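Local coordinates for pyruvate kinase (Toxoplasma gondii, PDB 3GG8), which catalyses the last step of glycolysis, the transfer of phosphate from phosphoenolpyruvate to ADP that yields pyruvate and ATP, at residues 38-48 and 341-352; 316-325 and 352-363. All blocks are in the same frame, centred on the assembly; numbering follows the deposited sequence.

Contact 1: residues 38-48 and 341-352; sequences TRIVCTMGPAC and TDCVMLSGETAN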
loop_
_atom_site.group_PDB
_atom_site.type_symbol
_atom_site.label_atom_id
_atom_site.label_comp_id
_atom_site.label_asym_id
_atom_site.label_seq_id
_atom_site.Cartn_x
_atom_site.Cartn_y
_atom_site.Cartn_z
ATOM N N THR C 38 -22.228 -18.266 3.208
ATOM C CA THR C 38 -22.685 -18.753 1.896
ATOM C C THR C 38 -24.141 -19.271 1.929
ATOM O O THR C 38 -24.538 -19.941 2.877
ATOM C CB THR C 38 -21.671 -19.815 1.327
ATOM O OG1 THR C 38 -20.330 -19.288 1.404
ATOM C CG2 THR C 38 -21.972 -20.162 -0.106
ATOM N N ARG C 39 -24.934 -18.910 0.917
ATOM C CA ARG C 39 -26.352 -19.278 0.804
ATOM C C ARG C 39 -26.525 -20.623 0.079
ATOM O O ARG C 39 -25.755 -20.950 -0.823
ATOM C CB ARG C 39 -27.062 -18.212 -0.027
ATOM C CG ARG C 39 -27.673 -17.049 0.713
ATOM C CD ARG C 39 -26.883 -16.526 1.860
ATOM N NE ARG C 39 -27.169 -17.174 3.141
ATOM C CZ ARG C 39 -28.293 -17.041 3.850
ATOM N NH1 ARG C 39 -28.398 -17.660 5.012
ATOM N NH2 ARG C 39 -29.316 -16.314 3.408
ATOM N N ILE C 40 -27.530 -21.412 0.461
ATOM C CA ILE C 40 -27.677 -22.755 -0.124
ATOM C C ILE C 40 -28.975 -22.866 -0.924
ATOM O O ILE C 40 -30.062 -22.577 -0.403
ATOM C CB ILE C 40 -27.574 -23.871 0.942
ATOM C CG1 ILE C 40 -26.181 -23.860 1.608
ATOM C CG2 ILE C 40 -27.877 -25.239 0.339
ATOM C CD1 ILE C 40 -26.053 -24.763 2.807
ATOM N N VAL C 41 -28.840 -23.252 -2.195
ATOM C CA VAL C 41 -29.995 -23.478 -3.072
ATOM C C VAL C 41 -30.262 -24.985 -3.211
ATOM O O VAL C 41 -29.343 -25.773 -3.506
ATOM C CB VAL C 41 -29.800 -22.828 -4.470
ATOM C CG1 VAL C 41 -31.046 -23.017 -5.346
ATOM C CG2 VAL C 41 -29.408 -21.333 -4.341
ATOM N N CYS C 42 -31.524 -25.368 -2.977
ATOM C CA CYS C 42 -31.957 -26.773 -3.040
ATOM C C CYS C 42 -33.039 -26.964 -4.082
ATOM O O CYS C 42 -34.015 -26.199 -4.144
ATOM C CB CYS C 42 -32.476 -27.238 -1.687
ATOM S SG CYS C 42 -31.218 -27.179 -0.384
ATOM N N THR C 43 -32.835 -27.975 -4.920
ATOM C CA THR C 43 -33.786 -28.338 -5.970
ATOM C C THR C 43 -34.844 -29.256 -5.370
ATOM O O THR C 43 -34.522 -30.261 -4.724
ATOM C CB THR C 43 -33.069 -29.019 -7.155
ATOM O OG1 THR C 43 -32.094 -28.118 -7.676
ATOM C CG2 THR C 43 -34.039 -29.387 -8.287
ATOM N N MET C 44 -36.105 -28.883 -5.591
ATOM C CA MET C 44 -37.252 -29.651 -5.148
ATOM C C MET C 44 -37.399 -30.898 -5.999
ATOM O O MET C 44 -37.043 -30.887 -7.171
ATOM C CB MET C 44 -38.510 -28.792 -5.323
ATOM C CG MET C 44 -38.437 -27.487 -4.552
ATOM S SD MET C 44 -38.387 -27.762 -2.756
ATOM C CE MET C 44 -36.634 -27.996 -2.380
ATOM N N GLY C 45 -37.951 -31.953 -5.411
ATOM C CA GLY C 45 -38.122 -33.221 -6.117
ATOM C C GLY C 45 -38.711 -34.269 -5.200
ATOM O O GLY C 45 -38.990 -33.973 -4.039
ATOM N N PRO C 46 -38.894 -35.509 -5.702
ATOM C CA PRO C 46 -39.537 -36.576 -4.910
ATOM C C PRO C 46 -38.849 -36.894 -3.577
ATOM O O PRO C 46 -39.529 -37.248 -2.596
ATOM C CB PRO C 46 -39.469 -37.807 -5.837
ATOM C CG PRO C 46 -39.356 -37.258 -7.215
ATOM C CD PRO C 46 -38.545 -35.964 -7.064
ATOM N N ALA C 47 -37.521 -36.790 -3.550
ATOM C CA ALA C 47 -36.744 -37.079 -2.358
ATOM C C ALA C 47 -36.995 -36.066 -1.235
ATOM O O ALA C 47 -36.737 -36.359 -0.064
ATOM C CB ALA C 47 -35.276 -37.135 -2.701
ATOM N N CYS C 48 -37.502 -34.881 -1.587
ATOM C CA CYS C 48 -37.864 -33.885 -0.577
ATOM C C CYS C 48 -39.271 -33.394 -0.815
ATOM O O CYS C 48 -39.605 -32.226 -0.592
ATOM C CB CYS C 48 -36.860 -32.731 -0.495
ATOM S SG CYS C 48 -36.541 -31.806 -1.989
ATOM N N THR C 341 -18.264 -17.201 -4.282
ATOM C CA THR C 341 -19.656 -17.454 -4.664
ATOM C C THR C 341 -20.659 -17.021 -3.588
ATOM O O THR C 341 -20.386 -17.154 -2.400
ATOM C CB THR C 341 -19.893 -18.953 -5.055
ATOM O OG1 THR C 341 -21.109 -19.061 -5.814
ATOM C CG2 THR C 341 -19.974 -19.844 -3.810
ATOM N N ASP C 342 -21.811 -16.509 -4.021
ATOM C CA ASP C 342 -22.864 -16.122 -3.100
ATOM C C ASP C 342 -23.636 -17.337 -2.667
ATOM O O ASP C 342 -23.962 -17.466 -1.478
ATOM C CB ASP C 342 -23.816 -15.097 -3.730
ATOM C CG ASP C 342 -23.190 -13.714 -3.832
ATOM O OD1 ASP C 342 -23.257 -12.948 -2.844
ATOM O OD2 ASP C 342 -22.616 -13.399 -4.898
ATOM N N CYS C 343 -23.936 -18.212 -3.644
ATOM C CA CYS C 343 -24.703 -19.442 -3.441
ATOM C C CYS C 343 -24.005 -20.681 -3.984
ATOM O O CYS C 343 -23.257 -20.633 -4.967
ATOM C CB CYS C 343 -26.081 -19.363 -4.102
ATOM S SG CYS C 343 -27.082 -17.921 -3.671
ATOM N N VAL C 344 -24.268 -21.797 -3.312
ATOM C CA VAL C 344 -23.926 -23.125 -3.800
ATOM C C VAL C 344 -25.245 -23.890 -3.983
ATOM O O VAL C 344 -26.185 -23.716 -3.200
ATOM C CB VAL C 344 -22.940 -23.847 -2.846
ATOM C CG1 VAL C 344 -21.526 -23.298 -3.026
ATOM C CG2 VAL C 344 -23.391 -23.707 -1.384
ATOM N N MET C 345 -25.333 -24.703 -5.034
ATOM C CA MET C 345 -26.603 -25.310 -5.396
ATOM C C MET C 345 -26.546 -26.822 -5.438
ATOM O O MET C 345 -25.585 -27.401 -5.971
ATOM C CB MET C 345 -27.101 -24.779 -6.736
ATOM C CG MET C 345 -28.495 -25.256 -7.103
ATOM S SD MET C 345 -28.984 -24.568 -8.683
ATOM C CE MET C 345 -28.740 -25.949 -9.777
ATOM N N LEU C 346 -27.572 -27.432 -4.839
ATOM C CA LEU C 346 -27.809 -28.862 -4.904
ATOM C C LEU C 346 -28.882 -29.153 -5.944
ATOM O O LEU C 346 -29.925 -28.455 -6.031
ATOM C CB LEU C 346 -28.193 -29.425 -3.526
ATOM C CG LEU C 346 -27.081 -29.301 -2.453
ATOM C CD1 LEU C 346 -27.591 -29.589 -1.028
ATOM C CD2 LEU C 346 -25.830 -30.147 -2.773
ATOM N N SER C 347 -28.611 -30.167 -6.763
ATOM C CA SER C 347 -29.545 -30.535 -7.822
ATOM C C SER C 347 -30.193 -31.869 -7.510
ATOM O O SER C 347 -31.123 -31.913 -6.698
ATOM C CB SER C 347 -28.861 -30.510 -9.195
ATOM O OG SER C 347 -28.521 -29.172 -9.525
ATOM N N GLY C 348 -29.718 -32.941 -8.143
ATOM C CA GLY C 348 -30.241 -34.287 -7.912
ATOM C C GLY C 348 -30.059 -34.770 -6.476
ATOM O O GLY C 348 -30.848 -35.607 -5.983
ATOM N N GLU C 349 -29.027 -34.252 -5.798
ATOM C CA GLU C 349 -28.735 -34.665 -4.419
ATOM C C GLU C 349 -29.942 -34.494 -3.500
ATOM O O GLU C 349 -30.128 -35.294 -2.588
ATOM C CB GLU C 349 -27.528 -33.905 -3.836
ATOM C CG GLU C 349 -26.238 -33.990 -4.662
ATOM C CD GLU C 349 -26.034 -32.778 -5.591
ATOM O OE1 GLU C 349 -24.871 -32.343 -5.780
ATOM O OE2 GLU C 349 -27.031 -32.262 -6.139
ATOM N N THR C 350 -30.735 -33.446 -3.738
ATOM C CA THR C 350 -31.956 -33.153 -2.935
ATOM C C THR C 350 -33.248 -33.535 -3.686
ATOM O O THR C 350 -34.248 -33.900 -3.059
ATOM C CB THR C 350 -32.067 -31.623 -2.484
ATOM O OG1 THR C 350 -32.040 -30.759 -3.633
ATOM C CG2 THR C 350 -30.945 -31.211 -1.552
ATOM N N ALA C 351 -33.234 -33.431 -5.014
ATOM C CA ALA C 351 -34.423 -33.771 -5.808
ATOM C C ALA C 351 -34.687 -35.289 -5.839
ATOM O O ALA C 351 -35.831 -35.741 -5.676
ATOM C CB ALA C 351 -34.327 -33.190 -7.227
ATOM N N ASN C 352 -33.616 -36.057 -6.031
ATOM C CA ASN C 352 -33.689 -37.476 -6.304
ATOM C C ASN C 352 -32.683 -38.229 -5.425
ATOM O O ASN C 352 -32.201 -39.306 -5.801
ATOM C CB ASN C 352 -33.342 -37.751 -7.782
ATOM C CG ASN C 352 -34.126 -36.899 -8.760
ATOM O OD1 ASN C 352 -33.541 -36.119 -9.514
ATOM N ND2 ASN C 352 -35.443 -37.053 -8.775
#

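Contact 2: residues 316-325 and 352-363; sequences LESMIKNPRP and NGEFPVITVETM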
loop_
_atom_site.group_PDB
_atom_site.type_symbol
_atom_site.label_atom_id
_atom_site.label_comp_id
_atom_site.label_asym_id
_atom_site.label_seq_id
_atom_site.Cartn_x
_atom_site.Cartn_y
_atom_site.Cartn_z
ATOM N N LEU C 316 -22.117 -32.074 -5.199
ATOM C CA LEU C 316 -22.005 -33.192 -4.269
ATOM C C LEU C 316 -22.718 -34.427 -4.833
ATOM O O LEU C 316 -23.519 -35.061 -4.144
ATOM C CB LEU C 316 -22.634 -32.793 -2.931
ATOM C CG LEU C 316 -21.844 -32.251 -1.735
ATOM C CD1 LEU C 316 -20.605 -31.504 -2.100
ATOM C CD2 LEU C 316 -22.740 -31.412 -0.839
ATOM N N GLU C 317 -22.405 -34.786 -6.073
ATOM C CA GLU C 317 -23.251 -35.716 -6.812
ATOM C C GLU C 317 -23.258 -37.152 -6.300
ATOM O O GLU C 317 -24.275 -37.845 -6.428
ATOM C CB GLU C 317 -23.037 -35.598 -8.329
ATOM C CG GLU C 317 -23.400 -34.175 -8.800
ATOM C CD GLU C 317 -24.134 -34.089 -10.143
ATOM O OE1 GLU C 317 -23.866 -34.942 -11.020
ATOM O OE2 GLU C 317 -24.956 -33.136 -10.325
ATOM N N SER C 318 -22.168 -37.571 -5.655
ATOM C CA SER C 318 -22.077 -38.920 -5.101
ATOM C C SER C 318 -23.029 -39.126 -3.921
ATOM O O SER C 318 -23.330 -40.260 -3.550
ATOM C CB SER C 318 -20.645 -39.227 -4.663
ATOM O OG SER C 318 -20.340 -38.594 -3.430
ATOM N N MET C 319 -23.489 -38.027 -3.329
ATOM C CA MET C 319 -24.404 -38.089 -2.182
ATOM C C MET C 319 -25.859 -38.405 -2.556
ATOM O O MET C 319 -26.712 -38.590 -1.681
ATOM C CB MET C 319 -24.320 -36.803 -1.351
ATOM C CG MET C 319 -22.983 -36.621 -0.644
ATOM S SD MET C 319 -23.067 -35.254 0.526
ATOM C CE MET C 319 -23.828 -36.044 1.944
ATOM N N ILE C 320 -26.144 -38.439 -3.856
ATOM C CA ILE C 320 -27.395 -38.993 -4.341
ATOM C C ILE C 320 -27.560 -40.419 -3.795
ATOM O O ILE C 320 -28.678 -40.862 -3.531
ATOM C CB ILE C 320 -27.466 -38.980 -5.890
ATOM C CG1 ILE C 320 -27.672 -37.552 -6.382
ATOM C CG2 ILE C 320 -28.607 -39.893 -6.388
ATOM C CD1 ILE C 320 -27.338 -37.339 -7.833
ATOM N N LYS C 321 -26.429 -41.100 -3.586
ATOM C CA LYS C 321 -26.385 -42.494 -3.137
ATOM C C LYS C 321 -25.568 -42.746 -1.860
ATOM O O LYS C 321 -25.668 -43.809 -1.260
ATOM C CB LYS C 321 -25.869 -43.383 -4.283
ATOM C CG LYS C 321 -26.601 -43.142 -5.633
ATOM C CD LYS C 321 -27.759 -44.121 -5.909
ATOM C CE LYS C 321 -29.036 -43.882 -5.055
ATOM N NZ LYS C 321 -29.240 -44.921 -3.966
ATOM N N ASN C 322 -24.759 -41.778 -1.446
ATOM C CA ASN C 322 -23.857 -41.954 -0.305
ATOM C C ASN C 322 -24.065 -40.888 0.771
ATOM O O ASN C 322 -24.362 -39.744 0.445
ATOM C CB ASN C 322 -22.400 -41.978 -0.789
ATOM C CG ASN C 322 -22.137 -43.076 -1.831
ATOM O OD1 ASN C 322 -21.459 -42.847 -2.822
ATOM N ND2 ASN C 322 -22.668 -44.271 -1.597
ATOM N N PRO C 323 -23.959 -41.270 2.063
ATOM C CA PRO C 323 -24.160 -40.305 3.167
ATOM C C PRO C 323 -22.982 -39.345 3.389
ATOM O O PRO C 323 -23.067 -38.424 4.199
ATOM C CB PRO C 323 -24.377 -41.203 4.396
ATOM C CG PRO C 323 -23.685 -42.502 4.060
ATOM C CD PRO C 323 -23.698 -42.642 2.550
ATOM N N ARG C 324 -21.902 -39.555 2.655
ATOM C CA ARG C 324 -20.739 -38.684 2.710
ATOM C C ARG C 324 -20.353 -38.360 1.277
ATOM O O ARG C 324 -20.507 -39.214 0.414
ATOM C CB ARG C 324 -19.573 -39.402 3.400
ATOM C CG ARG C 324 -19.818 -39.813 4.845
ATOM C CD ARG C 324 -18.826 -40.910 5.323
ATOM N NE ARG C 324 -19.228 -42.235 4.836
ATOM C CZ ARG C 324 -20.069 -43.056 5.467
ATOM N NH1 ARG C 324 -20.605 -42.722 6.637
ATOM N NH2 ARG C 324 -20.374 -44.225 4.923
ATOM N N PRO C 325 -19.840 -37.135 1.016
ATOM C CA PRO C 325 -19.322 -36.819 -0.323
ATOM C C PRO C 325 -17.901 -37.327 -0.453
ATOM O O PRO C 325 -17.303 -37.742 0.544
ATOM C CB PRO C 325 -19.299 -35.296 -0.327
ATOM C CG PRO C 325 -18.957 -34.950 1.118
ATOM C CD PRO C 325 -19.675 -35.994 1.945
ATOM N N ASN C 352 -33.616 -36.057 -6.031
ATOM C CA ASN C 352 -33.689 -37.476 -6.304
ATOM C C ASN C 352 -32.683 -38.229 -5.425
ATOM O O ASN C 352 -32.201 -39.306 -5.801
ATOM C CB ASN C 352 -33.342 -37.751 -7.782
ATOM C CG ASN C 352 -34.126 -36.899 -8.760
ATOM O OD1 ASN C 352 -33.541 -36.119 -9.514
ATOM N ND2 ASN C 352 -35.443 -37.053 -8.775
ATOM N N GLY C 353 -32.326 -37.674 -4.277
ATOM C CA GLY C 353 -31.243 -38.254 -3.494
ATOM C C GLY C 353 -31.732 -39.118 -2.358
ATOM O O GLY C 353 -32.852 -38.913 -1.883
ATOM N N GLU C 354 -30.902 -40.061 -1.900
ATOM C CA GLU C 354 -31.244 -40.861 -0.716
ATOM C C GLU C 354 -31.032 -40.113 0.603
ATOM O O GLU C 354 -31.556 -40.521 1.639
ATOM C CB GLU C 354 -30.490 -42.197 -0.699
ATOM C CG GLU C 354 -31.025 -43.273 -1.660
ATOM C CD GLU C 354 -32.494 -43.622 -1.430
ATOM O OE1 GLU C 354 -32.879 -43.853 -0.262
ATOM O OE2 GLU C 354 -33.264 -43.660 -2.420
ATOM N N PHE C 355 -30.270 -39.020 0.562
ATOM C CA PHE C 355 -29.917 -38.264 1.764
ATOM C C PHE C 355 -30.099 -36.745 1.581
ATOM O O PHE C 355 -29.143 -35.984 1.721
ATOM C CB PHE C 355 -28.474 -38.604 2.197
ATOM C CG PHE C 355 -28.215 -40.082 2.338
ATOM C CD1 PHE C 355 -28.540 -40.757 3.529
ATOM C CD2 PHE C 355 -27.659 -40.810 1.279
ATOM C CE1 PHE C 355 -28.306 -42.144 3.666
ATOM C CE2 PHE C 355 -27.410 -42.195 1.408
ATOM C CZ PHE C 355 -27.741 -42.861 2.604
ATOM N N PRO C 356 -31.336 -36.295 1.270
ATOM C CA PRO C 356 -31.495 -34.864 1.018
ATOM C C PRO C 356 -31.065 -33.957 2.185
ATOM O O PRO C 356 -30.356 -32.979 1.937
ATOM C CB PRO C 356 -32.994 -34.698 0.710
ATOM C CG PRO C 356 -33.653 -35.956 1.157
ATOM C CD PRO C 356 -32.603 -37.033 1.117
ATOM N N VAL C 357 -31.479 -34.255 3.422
ATOM C CA VAL C 357 -31.189 -33.337 4.528
ATOM C C VAL C 357 -29.735 -33.452 4.975
ATOM O O VAL C 357 -29.094 -32.433 5.238
ATOM C CB VAL C 357 -32.224 -33.359 5.726
ATOM C CG1 VAL C 357 -33.463 -34.171 5.400
ATOM C CG2 VAL C 357 -31.581 -33.818 7.015
ATOM N N ILE C 358 -29.218 -34.687 5.018
ATOM C CA ILE C 358 -27.798 -34.933 5.251
ATOM C C ILE C 358 -26.914 -34.217 4.218
ATOM O O ILE C 358 -25.841 -33.715 4.562
ATOM C CB ILE C 358 -27.474 -36.458 5.361
ATOM C CG1 ILE C 358 -28.056 -37.013 6.668
ATOM C CG2 ILE C 358 -25.964 -36.705 5.318
ATOM C CD1 ILE C 358 -27.656 -38.448 7.012
ATOM N N THR C 359 -27.365 -34.152 2.967
ATOM C CA THR C 359 -26.618 -33.440 1.943
ATOM C C THR C 359 -26.596 -31.930 2.243
ATOM O O THR C 359 -25.565 -31.281 2.067
ATOM C CB THR C 359 -27.137 -33.738 0.509
ATOM O OG1 THR C 359 -27.219 -35.158 0.313
ATOM C CG2 THR C 359 -26.195 -33.155 -0.547
ATOM N N VAL C 360 -27.717 -31.384 2.713
ATOM C CA VAL C 360 -27.778 -29.954 3.042
ATOM C C VAL C 360 -26.893 -29.610 4.238
ATOM O O VAL C 360 -26.217 -28.582 4.236
ATOM C CB VAL C 360 -29.224 -29.446 3.318
ATOM C CG1 VAL C 360 -29.215 -27.976 3.676
ATOM C CG2 VAL C 360 -30.107 -29.661 2.131
ATOM N N GLU C 361 -26.909 -30.457 5.262
ATOM C CA GLU C 361 -26.031 -30.270 6.423
ATOM C C GLU C 361 -24.559 -30.327 6.017
ATOM O O GLU C 361 -23.734 -29.573 6.536
ATOM C CB GLU C 361 -26.277 -31.345 7.494
ATOM C CG GLU C 361 -27.733 -31.588 7.866
ATOM C CD GLU C 361 -27.883 -32.510 9.069
ATOM O OE1 GLU C 361 -28.676 -32.167 9.984
ATOM O OE2 GLU C 361 -27.214 -33.567 9.106
ATOM N N THR C 362 -24.236 -31.244 5.114
ATOM C CA THR C 362 -22.861 -31.464 4.667
ATOM C C THR C 362 -22.330 -30.242 3.912
ATOM O O THR C 362 -21.200 -29.793 4.150
ATOM C CB THR C 362 -22.754 -32.761 3.825
ATOM O OG1 THR C 362 -23.207 -33.861 4.619
ATOM C CG2 THR C 362 -21.334 -33.025 3.348
ATOM N N MET C 363 -23.147 -29.689 3.031
ATOM C CA MET C 363 -22.743 -28.496 2.313
ATOM C C MET C 363 -22.603 -27.288 3.222
ATOM O O MET C 363 -21.758 -26.446 2.967
ATOM C CB MET C 363 -23.692 -28.168 1.151
ATOM C CG MET C 363 -22.971 -27.331 0.081
ATOM S SD MET C 363 -23.681 -27.510 -1.551
ATOM C CE MET C 363 -25.237 -26.700 -1.235
HETATM O O HOH W 1 -28.963 -37.258 -1.358
HETATM O O HOH W 2 -21.737 -36.047 5.040
#

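Contact 1: residues 38-48 and 341-352
The hydroxyls of Thr43 and Thr350 each hydrogen-bond a backbone carbonyl across the contact, at the C-terminal side of the parallel strands 39-43 and 343-346. Thr43 OG1 donates to Leu346 O at 2.7 Å, in the carbonyl plane and on a lone pair; with chi1 at -59° this hydroxyl stands beside its own backbone N, whose N-H bonds weakly to the same oxygen. Thr350 OG1 in turn donates to a lone pair of Thr43 O at 2.8 Å. Farther along, Ala47 N donates to Ala351 O at 2.9 Å from above the carbonyl plane, and Gly45 passes close against this carbonyl.

Behind this end the strands are laced by backbone bonds, among them Val41 N to Val344 O and Leu346 N to Val41 O. On one face, CB of Val41 lies 3.8 Å from Met345 CG, and its CG2 branch meets Cys343 CB. On the other, Ile40 CG1 packs on Val344 CG2 at 4.1 Å.

Arg66 also bonds Thr43 OG1, and Glu349 OE2 holds Ser347 N just ahead of the short helix 348-351. The pairing joins first and last strands, closing the eight-stranded TIM barrel; strand 62-68 flanks strand 39-43, and Met363 of helix 356-371 covers Ile40, Val344 and Leu346.

Contact 2: residues 316-325 and 352-363
Met319 supplies the apolar centre, its thioether lying against the first turns of helix 356-371. CE sits 3.5 Å from Thr362 OG1 and 4.0 Å from Ile358 CG2, while SD rests near the methyls of Thr359 and Thr362; the bend at chi3 (82°) turns CE back over the helix. Beside it Leu316 CD2 touches both Thr359 CG2 and Met363 CB, and Pro325 CD touches the methyl CG2 of Thr362.

The aromatic contact belongs to Phe355. Pro323 lies over one ring face, its CB 4.1 Å from the ring centroid and 10° off the normal, a CH-pi contact, while Met319 O and Lys321 O sit at the ring edge.

One direct hydrogen bond crosses the contact: Glu354 N donates to Ile320 O at 2.9 Å, tilted from the carbonyl plane. Lys321 NZ passes close to Glu354 CG, but stays beyond salt-bridge distance of the carboxylate. Two waters add bridges. One accepts from Phe355 N and donates to Met319 O and Thr359 OG1; the other donates to Pro323 O and Thr362 OG1. Both threonine hydroxyls also bond back to carbonyls one turn earlier, Thr359 OG1 to Phe355 O and Thr362 OG1 to Ile358 O.

Pro325 also packs on Pro288 of a second subunit. Here the loop following barrel strand 309-312 meets the start of helix 356-371, which follows the last strand and the short helix 348-351: neighbouring beta-alpha units of a TIM barrel.

How the contacts relate
From the N terminus, 38-48 brings in the first barrel strand, and contact 1 closes the longer loop when 341-352 returns beside it 293 residues later. Before that return the chain passes through 316-325, and contact 2 closes a much shorter loop of 26 residues, holding helix 327-339, strand 343-346 and helix 348-351, when 352-363 arrives. The segments therefore alternate, and the contacts cross. They share Asn352, between helices 348-351 and 356-371, and their centres lie about 10 Å apart. Glu349 OE1 accepts a probable hydrogen bond from Leu316 N, while Ala47 packs on Gly353 and Pro356. Together they tie the barrel seam to its surrounding helix and loop.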